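VgrG protein (Vibrio cholerae, PDB 4DTH) probably cross-links G-actin covalently as the actin cross-linking toxin domain of a VgrG protein, using bound ATP and magnesium. Local coordinates at residues G47-A52 and L112-H117; L236-L241 and I247-W252. One frame throughout, in Å; residues are numbered along the deposited sequence. Where two conformers were deposited one is given.

Contact 1 and contact 2 lie on opposite sides of the centre of the chain, each about 21 Å from it, with their own centres about 41 Å apart and their nearest atoms about 31 Å apart. They are a worked example of two ways to pack a helix within one actin cross-linking domain: contact 1 joins a helix to a strand distant in sequence, contact 2 a helix to the chain that directly follows it. Neither reaches the bound nucleotide. The side chain of Val49 in contact 1 is about 13 Å from ATP, and that of Leu241 in contact 2 about 14 Å, distances consistent with both lying outside the first shell of the nucleotide.

Contact 1 (G47-A52 and L112-H117); sequences GYVKSA and LWLATH. With SO4 (sulfate ion), chain H.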
loop_
_atom_site.group_PDB
_atom_site.type_symbol
_atom_site.label_atom_id
_atom_site.label_comp_id
_atom_site.label_asym_id
_atom_site.label_seq_id
_atom_site.Cartn_x
_atom_site.Cartn_y
_atom_site.Cartn_z
ATOM N N GLY A 47 -9.724 -13.847 -6.770
ATOM C CA GLY A 47 -9.427 -14.049 -8.177
ATOM C C GLY A 47 -8.399 -13.087 -8.718
ATOM O O GLY A 47 -7.845 -12.264 -7.982
ATOM N N TYR A 48 -8.151 -13.189 -10.016
ATOM C CA TYR A 48 -7.235 -12.302 -10.712
ATOM C C TYR A 48 -7.540 -12.244 -12.191
ATOM O O TYR A 48 -8.240 -13.116 -12.737
ATOM C CB TYR A 48 -5.745 -12.640 -10.434
ATOM C CG TYR A 48 -5.283 -13.983 -10.955
ATOM C CD1 TYR A 48 -5.477 -15.145 -10.211
ATOM C CD2 TYR A 48 -4.586 -14.086 -12.155
ATOM C CE1 TYR A 48 -5.017 -16.380 -10.664
ATOM C CE2 TYR A 48 -4.124 -15.317 -12.621
ATOM C CZ TYR A 48 -4.333 -16.460 -11.866
ATOM O OH TYR A 48 -3.885 -17.678 -12.311
ATOM N N VAL A 49 -7.054 -11.183 -12.830
ATOM C CA VAL A 49 -7.203 -10.986 -14.263
ATOM C C VAL A 49 -5.816 -11.001 -14.857
ATOM O O VAL A 49 -4.906 -10.347 -14.331
ATOM C CB VAL A 49 -8.006 -9.704 -14.617
ATOM C CG1 VAL A 49 -7.867 -9.325 -16.095
ATOM C CG2 VAL A 49 -9.474 -9.879 -14.251
ATOM N N LYS A 50 -5.646 -11.777 -15.933
ATOM C CA LYS A 50 -4.373 -11.855 -16.626
ATOM C C LYS A 50 -4.567 -11.546 -18.109
ATOM O O LYS A 50 -5.698 -11.575 -18.608
ATOM C CB LYS A 50 -3.713 -13.242 -16.409
ATOM C CG LYS A 50 -4.477 -14.423 -17.017
ATOM C CD LYS A 50 -3.848 -15.760 -16.662
ATOM C CE LYS A 50 -4.590 -16.901 -17.323
ATOM N NZ LYS A 50 -4.102 -18.233 -16.869
ATOM N N SER A 51 -3.470 -11.283 -18.827
ATOM C CA SER A 51 -3.566 -11.096 -20.272
ATOM C C SER A 51 -3.708 -12.507 -20.859
ATOM O O SER A 51 -3.381 -13.486 -20.174
ATOM C CB SER A 51 -2.303 -10.432 -20.812
ATOM O OG SER A 51 -1.187 -11.292 -20.650
ATOM N N ALA A 52 -4.177 -12.620 -22.111
ATOM C CA ALA A 52 -4.293 -13.919 -22.791
ATOM C C ALA A 52 -2.920 -14.617 -22.884
ATOM O O ALA A 52 -2.853 -15.845 -22.860
ATOM C CB ALA A 52 -4.864 -13.726 -24.179
ATOM N N LEU A 112 -10.865 -1.423 -16.639
ATOM C CA LEU A 112 -12.055 -0.823 -17.256
ATOM C C LEU A 112 -12.916 -1.895 -17.904
ATOM O O LEU A 112 -14.140 -1.850 -17.760
ATOM C CB LEU A 112 -11.700 0.284 -18.253
ATOM C CG LEU A 112 -11.129 1.565 -17.637
ATOM C CD1 LEU A 112 -10.415 2.390 -18.691
ATOM C CD2 LEU A 112 -12.215 2.383 -16.918
ATOM N N TRP A 113 -12.282 -2.897 -18.539
ATOM C CA TRP A 113 -13.007 -4.020 -19.140
ATOM C C TRP A 113 -13.756 -4.778 -18.033
ATOM O O TRP A 113 -14.933 -5.102 -18.205
ATOM C CB TRP A 113 -12.074 -4.993 -19.902
ATOM C CG TRP A 113 -12.760 -6.312 -20.167
ATOM C CD1 TRP A 113 -13.760 -6.540 -21.067
ATOM C CD2 TRP A 113 -12.652 -7.507 -19.378
ATOM N NE1 TRP A 113 -14.255 -7.815 -20.912
ATOM C CE2 TRP A 113 -13.601 -8.427 -19.877
ATOM C CE3 TRP A 113 -11.842 -7.891 -18.294
ATOM C CZ2 TRP A 113 -13.749 -9.710 -19.347
ATOM C CZ3 TRP A 113 -11.988 -9.166 -17.771
ATOM C CH2 TRP A 113 -12.914 -10.068 -18.315
ATOM N N LEU A 114 -13.059 -5.104 -16.924
ATOM C CA LEU A 114 -13.695 -5.848 -15.833
ATOM C C LEU A 114 -14.890 -5.101 -15.243
ATOM O O LEU A 114 -15.911 -5.731 -14.965
ATOM C CB LEU A 114 -12.696 -6.287 -14.744
ATOM C CG LEU A 114 -13.306 -7.169 -13.641
ATOM C CD1 LEU A 114 -13.789 -8.506 -14.189
ATOM C CD2 LEU A 114 -12.333 -7.381 -12.507
ATOM N N ALA A 115 -14.796 -3.760 -15.125
ATOM C CA ALA A 115 -15.916 -2.949 -14.633
ATOM C C ALA A 115 -17.129 -3.103 -15.563
ATOM O O ALA A 115 -18.244 -3.265 -15.073
ATOM C CB ALA A 115 -15.507 -1.491 -14.526
ATOM N N THR A 116 -16.911 -3.112 -16.896
ATOM C CA THR A 116 -18.027 -3.323 -17.827
ATOM C C THR A 116 -18.585 -4.742 -17.699
ATOM O O THR A 116 -19.798 -4.926 -17.768
ATOM C CB THR A 116 -17.667 -2.959 -19.277
ATOM O OG1 THR A 116 -16.839 -3.975 -19.859
ATOM C CG2 THR A 116 -17.036 -1.589 -19.395
ATOM N N HIS A 117 -17.700 -5.733 -17.491
ATOM C CA HIS A 117 -18.096 -7.133 -17.300
ATOM C C HIS A 117 -18.949 -7.274 -16.016
ATOM O O HIS A 117 -19.971 -7.974 -16.027
ATOM C CB HIS A 117 -16.842 -8.030 -17.267
ATOM C CG HIS A 117 -17.145 -9.468 -17.010
ATOM N ND1 HIS A 117 -17.539 -10.317 -18.028
ATOM C CD2 HIS A 117 -17.100 -10.164 -15.850
ATOM C CE1 HIS A 117 -17.736 -11.495 -17.455
ATOM N NE2 HIS A 117 -17.480 -11.452 -16.148
HETATM S S SO4 H . -17.159 -9.888 -21.886
HETATM O O1 SO4 H . -18.366 -10.021 -22.698
HETATM O O2 SO4 H . -17.452 -9.090 -20.674
HETATM O O3 SO4 H . -16.715 -11.217 -21.477
HETATM O O4 SO4 H . -16.112 -9.208 -22.679
#
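Val49 meets Trp113 and Leu114 through a single methyl, CG2, and this small apolar contact illustrates how one strand residue can engage two successive helix residues. Val49 CG2 lies 4.2 Å from Leu114 CD2, the two branched chains passing at a slant. The same methyl comes to the six-membered end of the indole, near the ring plane, with Val49 CG2 4.4 Å from Trp113 CZ3, so the valine meets the edge of the ring and does not cover a face. Trp113 can present that end because its CG is anti to the backbone N (chi1 164°), which extends the indole outward from the helix backbone and leaves its CZ3 corner beside Val49.

The polar contacts are to a sulfate, at the edge of the indole near its plane. Trp113 NE1 donates a nearly straight bond (170°) of 2.9 Å to O4 of this sulfate, probably from the crystallisation liquor, while His117 ND1 donates another of 2.9 Å to the sulfate's O2. One helical turn thus offers two N-H groups to one anion, which Glu136 N also binds. His117 CB sits 4.0 Å above one indole face, toward its rim.

Strand 45-51 pairs antiparallel with strands 56-68 and 140-144, and helix 101-124 packs against these strands: Phe58 and Leu60 touch both Val49 and Leu114, while Ile142 meets Trp113, Leu114 and His117.

Contact 2 (L236-L241 and I247-W252); sequences LKTAEL and IYINEW
Ile247 reaches Leu241 with the end of its side chain, CD1, which rests 3.7 Å from Leu241 O. This touch is one of methyl against backbone, and the torsions account for it: CG1 stands anti to the carbonyl carbon (chi1 -57°) and the chain then runs on extended, so that CD1 is carried outward to the helix. Leu241 itself contributes little beyond its base, its CB lying 4.6 Å from Ile247 CD1, because its branched end leads away to Ala274 and Trp275 of helix 269-275.

Ile249 approaches the helix one turn earlier. In the conformer described here, one of two deposited, its chain is bent at the second torsion (chi2 -73°), and Ile249 CD1 comes within 4.4 Å of Thr238 CG2; this touch is tentative, given the disorder. Thr238 turns its methyl outward by setting CG2 anti to the backbone N, while OG1 bonds back to Ile234 O within the same helix.

The two isoleucines illustrate a chain doubling back along the helix it has just left. Helix 221-245 ends shortly before Ile247, and alternation in the extended residues directs Ile247 and Ile249 toward it. A type II' beta turn from Ile249 to Trp252 then reverses the path, closed by a 2.8 Å bond from Trp252 N to Ile249 O; Asn250, with its positive phi, occupies the turn's second position.

Trp252 has Ile247 O at the CE3-CZ3 edge of its indole, in the ring plane, 3.2 Å from Trp252 CZ3, and its NE1 bonds to Glu257. Elsewhere on the helix, Lys237 NZ forms a 2.9 Å salt bridge with Glu240 OE2, approaching on the carboxylate's syn side but 29° out of its plane.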
loop_
_atom_site.group_PDB
_atom_site.type_symbol
_atom_site.label_atom_id
_atom_site.label_comp_id
_atom_site.label_asym_id
_atom_site.label_seq_id
_atom_site.Cartn_x
_atom_site.Cartn_y
_atom_site.Cartn_z
ATOM N N LEU A 236 10.899 11.010 13.537
ATOM C CA LEU A 236 10.354 12.292 13.988
ATOM C C LEU A 236 8.877 12.430 13.634
ATOM O O LEU A 236 8.098 12.871 14.476
ATOM C CB LEU A 236 11.160 13.485 13.436
ATOM C CG LEU A 236 12.596 13.642 13.946
ATOM C CD1 LEU A 236 13.257 14.864 13.300
ATOM C CD2 LEU A 236 12.652 13.746 15.474
ATOM N N LYS A 237 8.485 12.025 12.408
ATOM C CA LYS A 237 7.082 12.058 11.988
ATOM C C LYS A 237 6.223 11.115 12.846
ATOM O O LYS A 237 5.103 11.482 13.220
ATOM C CB LYS A 237 6.929 11.744 10.487
ATOM C CG LYS A 237 5.487 11.849 9.967
ATOM C CD LYS A 237 4.943 13.278 9.996
ATOM C CE LYS A 237 3.605 13.356 9.309
ATOM N NZ LYS A 237 3.129 14.760 9.276
ATOM N N THR A 238 6.757 9.912 13.170
ATOM C CA THR A 238 6.037 8.944 14.009
ATOM C C THR A 238 5.773 9.563 15.391
ATOM O O THR A 238 4.653 9.474 15.897
ATOM C CB THR A 238 6.765 7.599 14.059
ATOM O OG1 THR A 238 6.877 7.098 12.725
ATOM C CG2 THR A 238 6.009 6.563 14.904
ATOM N N ALA A 239 6.797 10.216 15.977
ATOM C CA ALA A 239 6.665 10.883 17.266
ATOM C C ALA A 239 5.625 12.016 17.178
ATOM O O ALA A 239 4.751 12.110 18.046
ATOM C CB ALA A 239 8.015 11.411 17.723
ATOM N N GLU A 240 5.656 12.810 16.076
ATOM C CA GLU A 240 4.678 13.886 15.860
ATOM C C GLU A 240 3.256 13.332 15.811
ATOM O O GLU A 240 2.365 13.865 16.486
ATOM C CB GLU A 240 5.006 14.659 14.565
ATOM C CG GLU A 240 3.999 15.741 14.195
ATOM C CD GLU A 240 4.055 16.141 12.733
ATOM O OE1 GLU A 240 5.042 16.796 12.329
ATOM O OE2 GLU A 240 3.121 15.779 11.982
ATOM N N LEU A 241 3.049 12.249 15.043
ATOM C CA LEU A 241 1.731 11.629 14.902
ATOM C C LEU A 241 1.255 10.980 16.190
ATOM O O LEU A 241 0.075 11.078 16.498
ATOM C CB LEU A 241 1.713 10.621 13.748
ATOM C CG LEU A 241 1.933 11.214 12.355
ATOM C CD1 LEU A 241 2.164 10.121 11.349
ATOM C CD2 LEU A 241 0.762 12.081 11.927
ATOM N N ILE A 247 -1.343 8.078 20.198
ATOM C CA ILE A 247 -1.133 6.674 19.829
ATOM C C ILE A 247 -0.251 5.974 20.854
ATOM O O ILE A 247 0.816 6.485 21.179
ATOM C CB ILE A 247 -0.521 6.574 18.400
ATOM C CG1 ILE A 247 -1.417 7.291 17.352
ATOM C CG2 ILE A 247 -0.281 5.102 17.995
ATOM C CD1 ILE A 247 -0.750 7.494 15.978
ATOM N N TYR A 248 -0.652 4.758 21.278
ATOM C CA TYR A 248 0.184 3.957 22.180
ATOM C C TYR A 248 1.261 3.290 21.313
ATOM O O TYR A 248 0.933 2.431 20.492
ATOM C CB TYR A 248 -0.667 2.889 22.887
ATOM C CG TYR A 248 -1.481 3.461 24.023
ATOM C CD1 TYR A 248 -2.695 4.104 23.784
ATOM C CD2 TYR A 248 -1.036 3.370 25.338
ATOM C CE1 TYR A 248 -3.431 4.670 24.824
ATOM C CE2 TYR A 248 -1.774 3.912 26.388
ATOM C CZ TYR A 248 -2.968 4.566 26.125
ATOM O OH TYR A 248 -3.699 5.095 27.159
ATOM N N ILE A 249 2.533 3.738 21.475
ATOM C CA ILE A 249 3.733 3.236 20.770
ATOM C C ILE A 249 4.588 2.513 21.780
ATOM O O ILE A 249 5.092 3.156 22.701
ATOM C CB ILE A 249 4.598 4.374 20.117
ATOM C CG1 ILE A 249 3.780 5.350 19.251
ATOM C CG2 ILE A 249 5.846 3.806 19.383
ATOM C CD1 ILE A 249 3.288 4.836 17.938
ATOM N N ASN A 250 4.814 1.194 21.585
ATOM C CA ASN A 250 5.655 0.399 22.496
ATOM C C ASN A 250 5.108 0.554 23.920
ATOM O O ASN A 250 3.925 0.290 24.133
ATOM C CB ASN A 250 7.148 0.810 22.398
ATOM C CG ASN A 250 8.049 -0.236 21.859
ATOM O OD1 ASN A 250 7.619 -1.182 21.184
ATOM N ND2 ASN A 250 9.331 -0.029 22.089
ATOM N N GLU A 251 5.913 1.136 24.831
ATOM C CA GLU A 251 5.513 1.372 26.216
ATOM C C GLU A 251 5.104 2.832 26.489
ATOM O O GLU A 251 4.759 3.152 27.621
ATOM C CB GLU A 251 6.601 0.893 27.194
ATOM C CG GLU A 251 6.708 -0.623 27.285
ATOM C CD GLU A 251 7.867 -1.132 28.121
ATOM O OE1 GLU A 251 7.904 -0.840 29.338
ATOM O OE2 GLU A 251 8.727 -1.849 27.560
ATOM N N TRP A 252 5.105 3.708 25.452
ATOM C CA TRP A 252 4.715 5.111 25.642
ATOM C C TRP A 252 3.215 5.237 25.749
ATOM O O TRP A 252 2.478 4.735 24.889
ATOM C CB TRP A 252 5.219 6.015 24.509
ATOM C CG TRP A 252 4.922 7.466 24.743
ATOM C CD1 TRP A 252 5.560 8.302 25.616
ATOM C CD2 TRP A 252 3.935 8.266 24.070
ATOM N NE1 TRP A 252 5.019 9.565 25.540
ATOM C CE2 TRP A 252 4.050 9.583 24.571
ATOM C CE3 TRP A 252 2.993 8.009 23.056
ATOM C CZ2 TRP A 252 3.250 10.634 24.110
ATOM C CZ3 TRP A 252 2.194 9.052 22.604
ATOM C CH2 TRP A 252 2.335 10.351 23.119
#